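Local coordinates for protein arabinan endo-1,5-alpha-l-arabinosidase A (Cellvibrio cellulosa, PDB 1GYH) that hydrolyses the alpha-1,5-linked arabinofuranosyl bonds of linear arabinan, releasing almost exclusively arabinotriose in the breakdown of the plant cell wall, at residues Asp43-Val56 with Asp106-Ser118. Residues are numbered along the deposited sequence; the frame is centred on the assembly and turned at random.
Sequences DRAFATEPTWAKRV and DYRWEDKGIVIES
With CG set between its backbone N and carbonyl carbon (chi1 55°), W52 lays one indole face against I114 and brings its pyrrole N-H to D111, where an anti placement of CG relative to the backbone N (chi1 -170°) extends the carboxylate to the indole edge. There W52 NE1 donates to the syn lone pair of D111 OD2 at 3.1 Å, the two planes nearly coplanar but the N-H bent to 144°. A water held by T51 N gives the same oxygen a second donor, while D111 OD1 accepts from the hydroxyl of Y80; the carboxylate is thus fixed at both ends, with the F46 ring edge against it. I114 CG1 sits over the centre of one W52 face, 3.5 Å from the six-membered ring centroid, and P50 CB covers the opposite face nearer the rim.

Polar pairs close both flanks. In the conformer given, one of two deposited, R55 makes an end-on salt bridge with E117, NH2 to OE1 and NH1 to OE2, a tentative closure of this end. At the other flank Y107 OH donates to the anti lone pair of D43 OD2 at 2.7 Å and accepts from W109 NE1, while A45 CB lies over the five-membered ring of W109. The contact illustrates how a blade-to-blade connection packs in a five-bladed beta-propeller: the chain leaving strand 38-44 runs along strand 110-118, an outermost strand of the blade it enters.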
# COMPACT_ATOMS: atom_id res chain seq x y z
N ASP A 43 0.72 -0.34 19.30
CA ASP A 43 1.31 1.01 19.43
C ASP A 43 0.89 1.93 18.27
O ASP A 43 0.15 1.52 17.37
CB ASP A 43 2.86 0.87 19.43
CG ASP A 43 3.60 2.04 19.99
OD1 ASP A 43 3.06 2.88 20.73
OD2 ASP A 43 4.81 2.16 19.77
N ARG A 44 1.35 3.18 18.30
CA ARG A 44 1.40 4.03 17.13
C ARG A 44 2.83 4.42 16.89
O ARG A 44 3.57 4.68 17.84
CB ARG A 44 0.45 5.24 17.28
CG ARG A 44 0.65 6.05 18.56
CD ARG A 44 -0.34 7.20 18.79
NE ARG A 44 -0.10 8.33 17.88
CZ ARG A 44 -0.94 9.36 17.69
NH1 ARG A 44 -2.07 9.46 18.37
NH2 ARG A 44 -0.62 10.31 16.83
N ALA A 45 3.28 4.41 15.64
CA ALA A 45 4.69 4.62 15.37
C ALA A 45 5.19 5.96 15.87
O ALA A 45 6.21 6.02 16.56
CB ALA A 45 4.97 4.45 13.89
N PHE A 46 4.48 7.03 15.50
CA PHE A 46 4.72 8.39 16.08
C PHE A 46 3.73 8.67 17.20
O PHE A 46 2.51 8.61 17.00
CB PHE A 46 4.56 9.48 15.01
CG PHE A 46 5.60 9.42 13.91
CD1 PHE A 46 5.47 8.50 12.85
CD2 PHE A 46 6.72 10.24 13.94
CE1 PHE A 46 6.40 8.47 11.81
CE2 PHE A 46 7.68 10.20 12.93
CZ PHE A 46 7.53 9.29 11.87
N ALA A 47 4.25 8.95 18.38
CA ALA A 47 3.44 9.35 19.53
C ALA A 47 2.64 10.63 19.21
O ALA A 47 1.49 10.78 19.65
CB ALA A 47 4.31 9.57 20.70
N THR A 48 3.24 11.52 18.43
CA THR A 48 2.52 12.68 17.93
C THR A 48 2.55 12.67 16.39
O THR A 48 1.69 12.05 15.77
CB THR A 48 3.08 14.00 18.56
OG1 THR A 48 4.49 14.13 18.34
CG2 THR A 48 2.95 14.01 20.05
N GLU A 49 3.57 13.29 15.80
CA GLU A 49 3.70 13.37 14.35
C GLU A 49 5.12 13.66 13.92
O GLU A 49 5.95 14.15 14.72
CB GLU A 49 2.77 14.45 13.79
CG GLU A 49 3.02 15.85 14.26
CD GLU A 49 1.89 16.81 13.91
OE1 GLU A 49 0.69 16.51 14.21
OE2 GLU A 49 2.19 17.89 13.34
N PRO A 50 5.42 13.38 12.65
CA PRO A 50 6.75 13.72 12.14
C PRO A 50 7.00 15.24 12.30
O PRO A 50 6.08 16.04 12.09
CB PRO A 50 6.68 13.29 10.67
CG PRO A 50 5.55 12.32 10.57
CD PRO A 50 4.58 12.75 11.61
N THR A 51 8.22 15.61 12.67
CA THR A 51 8.55 17.01 12.95
C THR A 51 8.36 17.90 11.74
O THR A 51 8.11 19.10 11.89
CB THR A 51 10.00 17.16 13.46
OG1 THR A 51 10.91 16.65 12.48
CG2 THR A 51 10.24 16.37 14.76
N TRP A 52 8.48 17.32 10.55
CA TRP A 52 8.43 18.02 9.29
C TRP A 52 7.04 18.02 8.61
O TRP A 52 6.86 18.64 7.55
CB TRP A 52 9.47 17.39 8.31
CG TRP A 52 9.32 15.88 8.12
CD1 TRP A 52 9.98 14.90 8.81
CD2 TRP A 52 8.44 15.20 7.21
NE1 TRP A 52 9.56 13.67 8.40
CE2 TRP A 52 8.63 13.81 7.41
CE3 TRP A 52 7.51 15.61 6.25
CZ2 TRP A 52 7.93 12.85 6.67
CZ3 TRP A 52 6.81 14.65 5.52
CH2 TRP A 52 7.04 13.28 5.73
N ALA A 53 6.07 17.32 9.19
CA ALA A 53 4.81 17.06 8.47
C ALA A 53 4.06 18.34 8.14
O ALA A 53 3.58 18.48 7.03
CB ALA A 53 3.93 16.18 9.26
N LYS A 54 3.98 19.25 9.12
CA LYS A 54 3.22 20.50 8.93
C LYS A 54 3.78 21.41 7.85
O LYS A 54 3.02 22.15 7.21
CB LYS A 54 3.04 21.26 10.25
CG LYS A 54 1.93 20.72 11.09
CD LYS A 54 1.59 21.66 12.24
CE LYS A 54 0.51 21.09 13.14
NZ LYS A 54 1.08 20.25 14.22
N ARG A 55 5.08 21.35 7.61
CA ARG A 55 5.62 22.14 6.53
C ARG A 55 5.26 21.61 5.15
O ARG A 55 5.03 22.39 4.25
CB ARG A 55 7.11 22.43 6.75
CG ARG A 55 8.01 21.70 5.88
CD ARG A 55 8.40 22.39 4.60
NE ARG A 55 9.27 21.41 4.00
CZ ARG A 55 8.96 20.64 3.00
NH1 ARG A 55 7.82 20.82 2.35
NH2 ARG A 55 9.83 19.75 2.60
N VAL A 56 5.15 20.29 4.99
CA VAL A 56 4.66 19.73 3.75
C VAL A 56 3.13 19.98 3.63
O VAL A 56 2.64 20.39 2.56
CB VAL A 56 4.99 18.20 3.67
CG1 VAL A 56 4.23 17.55 2.51
CG2 VAL A 56 6.51 17.97 3.52
N ASP A 106 14.87 -3.08 23.07
CA ASP A 106 15.40 -2.57 21.80
C ASP A 106 14.34 -1.72 21.04
O ASP A 106 14.60 -1.21 19.96
CB ASP A 106 15.79 -3.75 20.87
CG ASP A 106 16.95 -4.57 21.39
OD1 ASP A 106 17.92 -4.04 22.01
OD2 ASP A 106 16.96 -5.80 21.19
N TYR A 107 13.12 -1.64 21.56
CA TYR A 107 12.05 -0.99 20.82
C TYR A 107 12.11 0.55 20.84
O TYR A 107 11.97 1.17 21.91
CB TYR A 107 10.69 -1.43 21.35
CG TYR A 107 9.48 -0.94 20.54
CD1 TYR A 107 8.81 0.25 20.87
CD2 TYR A 107 8.97 -1.70 19.51
CE1 TYR A 107 7.67 0.65 20.15
CE2 TYR A 107 7.85 -1.31 18.78
CZ TYR A 107 7.18 -0.14 19.11
OH TYR A 107 6.06 0.21 18.38
N ARG A 108 12.28 1.13 19.66
CA ARG A 108 12.16 2.59 19.43
C ARG A 108 12.14 2.91 17.95
O ARG A 108 13.07 2.57 17.24
CB ARG A 108 13.31 3.35 20.11
CG ARG A 108 13.25 4.88 19.90
CD ARG A 108 14.20 5.69 20.76
NE ARG A 108 15.55 5.64 20.24
CZ ARG A 108 16.56 6.32 20.71
NH1 ARG A 108 16.41 7.14 21.74
NH2 ARG A 108 17.76 6.16 20.19
N TRP A 109 11.10 3.60 17.49
CA TRP A 109 11.03 4.15 16.15
C TRP A 109 11.84 5.43 15.99
O TRP A 109 11.67 6.40 16.76
CB TRP A 109 9.56 4.40 15.76
CG TRP A 109 8.74 3.17 15.60
CD1 TRP A 109 7.85 2.66 16.50
CD2 TRP A 109 8.78 2.25 14.51
NE1 TRP A 109 7.32 1.49 16.02
CE2 TRP A 109 7.86 1.22 14.80
CE3 TRP A 109 9.49 2.19 13.31
CZ2 TRP A 109 7.66 0.12 13.95
CZ3 TRP A 109 9.27 1.08 12.43
CH2 TRP A 109 8.35 0.09 12.77
N GLU A 110 12.72 5.45 14.98
CA GLU A 110 13.60 6.57 14.71
C GLU A 110 13.36 7.08 13.30
O GLU A 110 13.65 6.41 12.31
CB GLU A 110 15.07 6.16 14.92
CG GLU A 110 15.30 5.50 16.28
CD GLU A 110 16.75 5.33 16.66
OE1 GLU A 110 17.66 5.63 15.85
OE2 GLU A 110 16.98 4.89 17.80
N ASP A 111 12.85 8.30 13.20
CA ASP A 111 12.49 8.87 11.90
C ASP A 111 13.75 9.26 11.15
O ASP A 111 14.66 9.83 11.73
CB ASP A 111 11.59 10.11 12.07
CG ASP A 111 10.99 10.58 10.77
OD1 ASP A 111 10.72 9.74 9.86
OD2 ASP A 111 10.73 11.78 10.57
N LYS A 112 13.77 8.97 9.87
CA LYS A 112 14.87 9.27 8.98
C LYS A 112 14.50 10.37 7.97
O LYS A 112 15.33 10.76 7.14
CB LYS A 112 15.30 7.97 8.28
CG LYS A 112 15.64 6.80 9.25
CD LYS A 112 16.77 7.14 10.18
CE LYS A 112 17.07 6.01 11.16
NZ LYS A 112 18.25 6.29 12.00
N GLY A 113 13.25 10.87 8.03
CA GLY A 113 12.82 11.99 7.20
C GLY A 113 12.25 11.63 5.81
O GLY A 113 11.78 10.50 5.55
N ILE A 114 12.30 12.61 4.92
CA ILE A 114 11.63 12.55 3.66
C ILE A 114 12.44 11.79 2.61
O ILE A 114 13.56 12.16 2.30
CB ILE A 114 11.32 13.98 3.14
CG1 ILE A 114 10.33 14.69 4.11
CG2 ILE A 114 10.81 13.92 1.73
CD1 ILE A 114 10.20 16.18 3.81
N VAL A 115 11.82 10.75 2.08
CA VAL A 115 12.37 9.96 0.97
C VAL A 115 12.11 10.67 -0.35
O VAL A 115 13.01 10.88 -1.14
CB VAL A 115 11.73 8.55 0.92
CG1 VAL A 115 12.33 7.72 -0.22
CG2 VAL A 115 11.89 7.78 2.28
N ILE A 116 10.87 11.06 -0.57
CA ILE A 116 10.48 11.76 -1.78
C ILE A 116 9.26 12.64 -1.48
O ILE A 116 8.40 12.25 -0.69
CB ILE A 116 10.21 10.73 -2.90
CG1 ILE A 116 10.14 11.40 -4.25
CG2 ILE A 116 9.01 9.83 -2.57
CD1 ILE A 116 8.84 11.26 -4.89
N GLU A 117 9.24 13.82 -2.09
CA GLU A 117 8.15 14.81 -1.92
C GLU A 117 7.66 15.31 -3.30
O GLU A 117 8.44 15.67 -4.15
CB GLU A 117 8.66 15.98 -1.06
CG GLU A 117 7.65 17.15 -0.93
CD GLU A 117 8.11 18.29 -0.03
OE1 GLU A 117 9.16 18.16 0.67
OE2 GLU A 117 7.39 19.34 -0.02
N SER A 118 6.35 15.38 -3.47
CA SER A 118 5.76 15.99 -4.63
C SER A 118 5.42 17.47 -4.33
O SER A 118 4.99 17.82 -3.21
CB SER A 118 4.48 15.24 -5.07
OG SER A 118 3.53 15.01 -4.01
O HOH W 1 10.02 13.36 12.71